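Putative N-acetylmuramoyl-L-alanine amidase,autolysin cwp6 (Peptoclostridium difficile, PDB 5J72) probably hydrolyses the amide bond between N-acetylmuramic acid and L-alanine in peptidoglycan, using a zinc-dependent amidase domain, and carries CWB2 modules that anchor it to the cell wall. Local coordinates at residues N259-A264 with P286-N291; A450-V455 with K522-T527; L70-L75 with D105-F110. One frame throughout, in Å; residues are numbered along the deposited sequence.

Contact 1 (N259-A264 with P286-N291); sequences NKIYIA and PIILAN
Ile261 and Ile288 meet through branches set alike: CG2 of Ile261 (residue chi1 59°) and CG1 of Ile288 (chi1 -70°) each lie anti to the carbonyl carbon, beside the backbone N. CG2 of Ile261 lies 3.6 Å from CG1 of Ile288, the two side chains running at a slant to each other. On the same face, CG2 of Ile263 touches CB of Ala290 at 3.9 Å. The other face carries Tyr262, Ala264, Ile287 and Leu289. There CB of Ala264 packs on CD2 of Leu289 at 4.0 Å.

Strands 260-265 and 287-290 are parallel neighbours, joined by four backbone hydrogen bonds. Tyr262 N donates to Pro286 O at 3.1 Å. Ile288 N donates to Tyr262 O at 2.9 Å. Ala264 N binds Ile288 O, and Ala290 N binds Ala264 O at 2.8 Å.

With helix 270-283 the strands form a beta-alpha-beta unit of a CWB2 module. The helix covers Tyr262 and Ile287, and helix 241-253 covers Pro286 and Ile288. The phenol OH of Tyr262 bonds to Asp283, which also pairs with Lys260. The contact is thus a buried, largely apolar strand pairing: four of the amides are satisfied across the pair and Leu289 N by Ser245 OG, with aliphatic contacts on both faces and the Tyr262 hydroxyl held by Asp283.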
# COMPACT_ATOMS: atom_id res chain seq x y z
N ASN A 259 17.75 -15.77 -1.75
CA ASN A 259 17.43 -16.52 -2.96
C ASN A 259 16.30 -15.89 -3.77
O ASN A 259 15.83 -16.46 -4.73
CB ASN A 259 17.09 -17.94 -2.62
CG ASN A 259 15.98 -18.07 -1.66
OD1 ASN A 259 15.20 -17.12 -1.43
ND2 ASN A 259 15.89 -19.19 -0.97
N LYS A 260 15.87 -14.69 -3.38
CA LYS A 260 14.81 -13.99 -4.09
C LYS A 260 15.16 -12.49 -4.06
O LYS A 260 15.68 -12.01 -3.04
CB LYS A 260 13.46 -14.23 -3.37
CG LYS A 260 12.44 -13.13 -3.65
CD LYS A 260 10.96 -13.65 -3.42
CE LYS A 260 10.78 -14.60 -2.29
NZ LYS A 260 9.31 -14.79 -1.95
N ILE A 261 14.92 -11.76 -5.15
CA ILE A 261 15.17 -10.33 -5.12
C ILE A 261 13.97 -9.59 -5.72
O ILE A 261 13.25 -10.11 -6.56
CB ILE A 261 16.46 -9.91 -5.86
CG1 ILE A 261 16.42 -10.34 -7.35
CG2 ILE A 261 17.69 -10.52 -5.13
CD1 ILE A 261 17.65 -9.79 -8.11
N TYR A 262 13.76 -8.38 -5.23
CA TYR A 262 12.73 -7.50 -5.73
C TYR A 262 13.53 -6.36 -6.29
O TYR A 262 14.19 -5.66 -5.55
CB TYR A 262 11.83 -7.00 -4.57
CG TYR A 262 10.99 -8.13 -3.99
CD1 TYR A 262 9.78 -8.50 -4.58
CD2 TYR A 262 11.40 -8.82 -2.87
CE1 TYR A 262 9.00 -9.51 -4.05
CE2 TYR A 262 10.63 -9.87 -2.34
CZ TYR A 262 9.43 -10.20 -2.94
OH TYR A 262 8.66 -11.23 -2.49
N ILE A 263 13.45 -6.13 -7.63
CA ILE A 263 14.25 -5.07 -8.25
C ILE A 263 13.45 -3.80 -8.48
O ILE A 263 12.26 -3.86 -8.90
CB ILE A 263 14.74 -5.63 -9.62
CG1 ILE A 263 15.70 -6.81 -9.37
CG2 ILE A 263 15.44 -4.53 -10.39
CD1 ILE A 263 15.95 -7.64 -10.67
N ALA A 264 14.05 -2.67 -8.22
CA ALA A 264 13.42 -1.37 -8.54
C ALA A 264 14.53 -0.48 -9.14
O ALA A 264 15.73 -0.74 -8.92
CB ALA A 264 12.86 -0.68 -7.27
N PRO A 286 16.15 -9.22 -0.07
CA PRO A 286 16.42 -7.85 -0.49
C PRO A 286 15.75 -7.18 -1.68
O PRO A 286 15.30 -7.80 -2.63
CB PRO A 286 17.93 -7.86 -0.73
CG PRO A 286 18.25 -9.29 -1.11
CD PRO A 286 17.14 -10.19 -0.58
N ILE A 287 15.74 -5.86 -1.57
CA ILE A 287 15.34 -4.98 -2.68
C ILE A 287 16.68 -4.61 -3.35
O ILE A 287 17.60 -4.10 -2.68
CB ILE A 287 14.64 -3.70 -2.19
CG1 ILE A 287 13.26 -4.05 -1.53
CG2 ILE A 287 14.44 -2.73 -3.40
CD1 ILE A 287 12.72 -2.78 -0.74
N ILE A 288 16.81 -4.92 -4.64
CA ILE A 288 18.05 -4.66 -5.36
C ILE A 288 17.76 -3.49 -6.24
O ILE A 288 16.81 -3.51 -7.03
CB ILE A 288 18.42 -5.91 -6.17
CG1 ILE A 288 18.86 -7.09 -5.23
CG2 ILE A 288 19.55 -5.54 -7.19
CD1 ILE A 288 20.21 -6.84 -4.48
N LEU A 289 18.54 -2.43 -6.11
CA LEU A 289 18.32 -1.28 -6.94
C LEU A 289 19.15 -1.36 -8.26
O LEU A 289 20.33 -1.70 -8.25
CB LEU A 289 18.65 -0.00 -6.16
CG LEU A 289 17.76 0.17 -4.92
CD1 LEU A 289 18.13 1.54 -4.23
CD2 LEU A 289 16.25 0.20 -5.36
N ALA A 290 18.53 -1.01 -9.36
CA ALA A 290 19.16 -1.15 -10.67
C ALA A 290 19.03 0.09 -11.54
O ALA A 290 18.40 1.10 -11.18
CB ALA A 290 18.48 -2.31 -11.40
N ASN A 291 19.70 0.00 -12.73
CA ASN A 291 19.57 1.01 -13.76
C ASN A 291 18.44 0.51 -14.67
O ASN A 291 18.00 -0.63 -14.54
CB ASN A 291 20.91 1.14 -14.58
CG ASN A 291 21.98 1.71 -13.70
OD1 ASN A 291 21.86 2.85 -13.30
ND2 ASN A 291 22.98 0.96 -13.26

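Contact 2 (A450-V455 with K522-T527); sequences AGKTVV and KPDLFT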
# COMPACT_ATOMS: atom_id res chain seq x y z
N ALA A 450 -19.79 18.64 1.79
CA ALA A 450 -20.51 19.31 0.72
C ALA A 450 -19.54 19.44 -0.46
O ALA A 450 -18.36 19.12 -0.30
CB ALA A 450 -20.98 20.68 1.18
N GLY A 451 -20.00 19.89 -1.63
CA GLY A 451 -19.09 20.03 -2.76
C GLY A 451 -19.73 19.49 -4.02
O GLY A 451 -20.89 19.10 -4.01
N LYS A 452 -19.00 19.47 -5.10
CA LYS A 452 -19.54 18.97 -6.36
C LYS A 452 -19.42 17.43 -6.43
O LYS A 452 -18.47 16.86 -5.86
CB LYS A 452 -18.77 19.63 -7.51
CG LYS A 452 -18.87 21.17 -7.46
CD LYS A 452 -20.34 21.66 -7.50
CE LYS A 452 -20.45 23.17 -7.24
NZ LYS A 452 -21.69 23.72 -7.85
N THR A 453 -20.39 16.76 -7.09
CA THR A 453 -20.40 15.32 -7.27
C THR A 453 -20.48 14.95 -8.76
O THR A 453 -21.30 15.50 -9.48
CB THR A 453 -21.57 14.71 -6.57
OG1 THR A 453 -21.41 14.98 -5.17
CG2 THR A 453 -21.68 13.19 -6.80
N VAL A 454 -19.63 14.03 -9.21
CA VAL A 454 -19.62 13.62 -10.62
C VAL A 454 -19.73 12.09 -10.62
O VAL A 454 -19.18 11.43 -9.74
CB VAL A 454 -18.28 14.04 -11.27
CG1 VAL A 454 -18.15 13.44 -12.66
CG2 VAL A 454 -18.20 15.56 -11.38
N VAL A 455 -20.44 11.55 -11.59
CA VAL A 455 -20.50 10.11 -11.75
C VAL A 455 -19.66 9.86 -12.99
O VAL A 455 -19.84 10.50 -14.03
CB VAL A 455 -21.91 9.58 -11.89
CG1 VAL A 455 -21.90 8.10 -12.37
CG2 VAL A 455 -22.67 9.69 -10.56
N LYS A 522 -27.73 11.77 -8.18
CA LYS A 522 -28.11 13.15 -8.55
C LYS A 522 -26.86 13.99 -8.74
O LYS A 522 -26.71 15.07 -8.14
CB LYS A 522 -29.03 13.76 -7.47
CG LYS A 522 -30.03 12.72 -6.96
CD LYS A 522 -31.24 13.33 -6.23
N PRO A 523 -25.93 13.55 -9.62
CA PRO A 523 -24.72 14.36 -9.79
C PRO A 523 -24.88 15.65 -10.49
O PRO A 523 -25.86 15.91 -11.18
CB PRO A 523 -23.82 13.45 -10.66
CG PRO A 523 -24.83 12.77 -11.56
CD PRO A 523 -25.92 12.39 -10.54
N ASP A 524 -23.82 16.47 -10.36
CA ASP A 524 -23.72 17.69 -11.10
C ASP A 524 -23.49 17.29 -12.57
O ASP A 524 -23.94 17.97 -13.49
CB ASP A 524 -22.53 18.56 -10.59
CG ASP A 524 -22.85 19.15 -9.21
OD1 ASP A 524 -22.23 18.72 -8.21
OD2 ASP A 524 -23.72 20.00 -9.14
N LEU A 525 -22.76 16.16 -12.81
CA LEU A 525 -22.51 15.73 -14.20
C LEU A 525 -22.18 14.24 -14.21
O LEU A 525 -21.48 13.78 -13.31
CB LEU A 525 -21.32 16.47 -14.82
CG LEU A 525 -20.98 16.05 -16.27
CD1 LEU A 525 -22.08 16.65 -17.23
CD2 LEU A 525 -19.62 16.58 -16.76
N PHE A 526 -22.69 13.52 -15.21
CA PHE A 526 -22.46 12.11 -15.44
C PHE A 526 -21.67 12.04 -16.70
O PHE A 526 -22.11 12.59 -17.73
CB PHE A 526 -23.80 11.38 -15.58
CG PHE A 526 -23.71 9.93 -16.03
CD1 PHE A 526 -23.47 9.61 -17.35
CD2 PHE A 526 -23.91 8.90 -15.13
CE1 PHE A 526 -23.42 8.26 -17.77
CE2 PHE A 526 -23.86 7.57 -15.54
CZ PHE A 526 -23.62 7.26 -16.86
N THR A 527 -20.49 11.38 -16.68
CA THR A 527 -19.68 11.28 -17.86
C THR A 527 -19.40 9.81 -18.20
O THR A 527 -18.75 9.13 -17.41
CB THR A 527 -18.35 11.99 -17.65
OG1 THR A 527 -18.63 13.36 -17.31
CG2 THR A 527 -17.50 12.05 -18.88
O HOH W 1 -22.08 22.59 -10.46
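Asp524, just ahead of strand 525-532, reaches Thr453 at the start of strand 453-458. Its CB lies 3.5 Å from Thr453 O. CG is anti to its own carbonyl carbon (chi1 -72°) and comes 3.9 Å from CD of Lys452. OD1 accepts the backbone N-H of Thr453 at 2.9 Å, through the lone pair that points away from OD2. The same oxygen sits 3.3 Å from CA of Lys452. OD2 lies 4.4 Å from Lys452 NZ, too far for a salt bridge. A water bonded to NZ gives OD2 a weak hydrogen bond. The lysine bends at its second torsion and crosses the aspartate at about a right angle.

Asp524 N returns a bond to Thr453 O, so backbone and carboxylate together grip both the backbone N and the backbone O of Thr453. Beyond it the chains pair as parallel strands: Val455 N donates to Leu525 O, and Thr527 N to Val455 O at 2.9 Å. CG1 of Val455 meets CD2 of Phe526 at 3.5 Å, while CG2 rests on the Pro523 ring. Helix 511-521 packs over this side and helix 619-637 over Val454, Leu525 and Thr527.

These are neighbouring interior strands of the amidase sheet, and strand 525-532 continues to the zinc ligand His530. The carboxylate takes the place of a strand carbonyl in binding Thr453 N, and its charge is probably partly balanced by Lys452.

Contact 3 (L70-L75 with D105-F110); sequences LNVWEL and DVTQEF
An antiparallel strand pair of the N-terminal domain brings Trp73 against Gln108. Gln108 CG is anti to its backbone N (chi1 -178°), and the extended chain carries OE1 to the edge of the indole. Trp73 NE1 donates to OE1 at 2.8 Å with an N-H...O angle of 161°. OE1 is near the ring plane, but NE1 stands above the plane of the amide carbonyl. The other amide atom, NE2, binds Lys65 O.

Trp73 and Val106 form a hydrogen-bonded pair, with Trp73 N to Val106 O at 2.8 Å and Val106 N to Trp73 O at 3.1 Å. Gln108 N adds a bond to Asn71 O. The Asn71 amide also bonds weakly to Gln108 O, and a water links ND2 to Glu109 OE2.

Val72 and Thr107 form the non-hydrogen-bonded pair on the other face. CG1 of Val72 touches CB of Asp105 at 3.6 Å. Glu74 and Asp105 lie alongside, their carboxylate planes 27° apart. Lys102 makes salt bridges to both, which probably offsets their like charges. The buried indole N-H and glutamine amide are thus satisfied within the fold, while Lys102 and ordered waters meet the partly exposed carboxylates, the water at Glu74 only weakly.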
# COMPACT_ATOMS: atom_id res chain seq x y z
N LEU A 70 -13.36 -4.77 30.19
CA LEU A 70 -11.94 -4.46 29.88
C LEU A 70 -11.56 -5.13 28.55
O LEU A 70 -12.28 -5.97 28.00
CB LEU A 70 -10.91 -4.88 30.98
CG LEU A 70 -11.28 -4.39 32.38
CD1 LEU A 70 -10.21 -4.71 33.46
CD2 LEU A 70 -11.44 -2.91 32.25
N ASN A 71 -10.43 -4.71 27.99
CA ASN A 71 -10.04 -5.28 26.71
C ASN A 71 -8.53 -5.33 26.55
O ASN A 71 -8.00 -5.24 25.41
CB ASN A 71 -10.68 -4.46 25.53
CG ASN A 71 -10.09 -3.07 25.36
OD1 ASN A 71 -9.51 -2.49 26.29
ND2 ASN A 71 -10.14 -2.47 24.16
N VAL A 72 -7.82 -5.50 27.67
CA VAL A 72 -6.35 -5.63 27.57
C VAL A 72 -5.96 -6.96 28.20
O VAL A 72 -6.28 -7.19 29.39
CB VAL A 72 -5.63 -4.47 28.28
CG1 VAL A 72 -4.10 -4.72 28.21
CG2 VAL A 72 -6.01 -3.12 27.62
N TRP A 73 -5.31 -7.83 27.44
CA TRP A 73 -4.84 -9.11 27.92
C TRP A 73 -3.51 -8.89 28.63
O TRP A 73 -2.60 -8.34 28.01
CB TRP A 73 -4.62 -10.05 26.73
CG TRP A 73 -5.87 -10.42 26.07
CD1 TRP A 73 -6.34 -9.96 24.86
CD2 TRP A 73 -6.90 -11.28 26.61
NE1 TRP A 73 -7.62 -10.46 24.64
CE2 TRP A 73 -7.98 -11.28 25.70
CE3 TRP A 73 -7.00 -12.07 27.78
CZ2 TRP A 73 -9.15 -12.03 25.92
CZ3 TRP A 73 -8.16 -12.82 28.00
CH2 TRP A 73 -9.21 -12.80 27.08
N GLU A 74 -3.40 -9.31 29.89
CA GLU A 74 -2.17 -9.09 30.69
C GLU A 74 -1.56 -10.41 31.02
O GLU A 74 -2.25 -11.34 31.46
CB GLU A 74 -2.55 -8.37 32.01
CG GLU A 74 -3.12 -6.99 31.66
CD GLU A 74 -3.42 -6.11 32.90
OE1 GLU A 74 -2.90 -6.35 33.95
OE2 GLU A 74 -4.20 -5.17 32.77
N LEU A 75 -0.26 -10.54 30.79
CA LEU A 75 0.42 -11.82 31.04
C LEU A 75 0.49 -12.10 32.55
O LEU A 75 0.93 -11.24 33.31
CB LEU A 75 1.89 -11.71 30.49
CG LEU A 75 2.72 -12.99 30.72
CD1 LEU A 75 2.20 -14.24 30.03
CD2 LEU A 75 4.19 -12.66 30.24
N ASP A 105 1.29 -6.26 27.28
CA ASP A 105 -0.19 -6.12 27.22
C ASP A 105 -0.68 -6.06 25.78
O ASP A 105 -0.06 -5.36 24.96
CB ASP A 105 -0.55 -4.77 27.84
CG ASP A 105 -0.50 -4.77 29.36
OD1 ASP A 105 -0.21 -5.81 29.95
OD2 ASP A 105 -0.74 -3.72 29.93
N VAL A 106 -1.76 -6.74 25.47
CA VAL A 106 -2.28 -6.76 24.10
C VAL A 106 -3.69 -6.25 24.13
O VAL A 106 -4.47 -6.76 24.96
CB VAL A 106 -2.20 -8.21 23.55
CG1 VAL A 106 -2.97 -8.32 22.24
CG2 VAL A 106 -0.71 -8.59 23.36
N THR A 107 -4.01 -5.21 23.32
CA THR A 107 -5.35 -4.64 23.34
C THR A 107 -6.22 -5.29 22.27
O THR A 107 -5.84 -5.37 21.08
CB THR A 107 -5.23 -3.11 23.10
OG1 THR A 107 -4.39 -2.58 24.11
CG2 THR A 107 -6.59 -2.44 23.17
N GLN A 108 -7.40 -5.76 22.68
CA GLN A 108 -8.35 -6.38 21.75
C GLN A 108 -9.43 -5.37 21.46
O GLN A 108 -10.30 -5.08 22.30
CB GLN A 108 -8.95 -7.67 22.37
CG GLN A 108 -9.91 -8.39 21.42
CD GLN A 108 -10.16 -9.79 21.96
OE1 GLN A 108 -9.25 -10.48 22.38
NE2 GLN A 108 -11.42 -10.26 21.87
N GLU A 109 -9.42 -4.82 20.25
CA GLU A 109 -10.41 -3.81 19.86
C GLU A 109 -11.53 -4.51 19.10
O GLU A 109 -11.47 -5.71 18.84
CB GLU A 109 -9.77 -2.82 18.90
CG GLU A 109 -8.47 -2.26 19.41
CD GLU A 109 -8.70 -1.04 20.32
OE1 GLU A 109 -7.71 -0.35 20.62
OE2 GLU A 109 -9.83 -0.79 20.72
N PHE A 110 -12.56 -3.75 18.72
CA PHE A 110 -13.65 -4.33 17.94
C PHE A 110 -14.15 -3.36 16.88
O PHE A 110 -13.90 -2.17 16.98
CB PHE A 110 -14.81 -4.80 18.86
CG PHE A 110 -15.48 -3.69 19.62
CD1 PHE A 110 -15.07 -3.35 20.89
CD2 PHE A 110 -16.55 -2.99 19.06
CE1 PHE A 110 -15.68 -2.32 21.59
CE2 PHE A 110 -17.16 -1.96 19.75
CZ PHE A 110 -16.72 -1.63 21.01
O HOH W 2 -9.35 0.26 23.54
O HOH W 3 0.33 -6.13 32.71
O HOH W 4 1.04 -8.14 29.84

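Along the chain the order is contact 3, contact 1, contact 2, each closing before the next opens. They share no strand and no sheet. Contact 3 joins strands 72-82 and 106-113 in the N-terminal domain. Contact 1 pairs the edge strand 287-290 with strand 260-265 in the four-stranded parallel sheet of a CWB2 module. Contact 2 lies in the six-stranded mixed sheet of the amidase domain. The centres of contacts 1 and 2 are about 44 Å apart, as are those of contacts 2 and 3; contacts 1 and 3 are about 39 Å apart. Each strand pair therefore belongs to its own part of a modular protein, with wall anchoring and the probable zinc-dependent amidase chemistry in different domains.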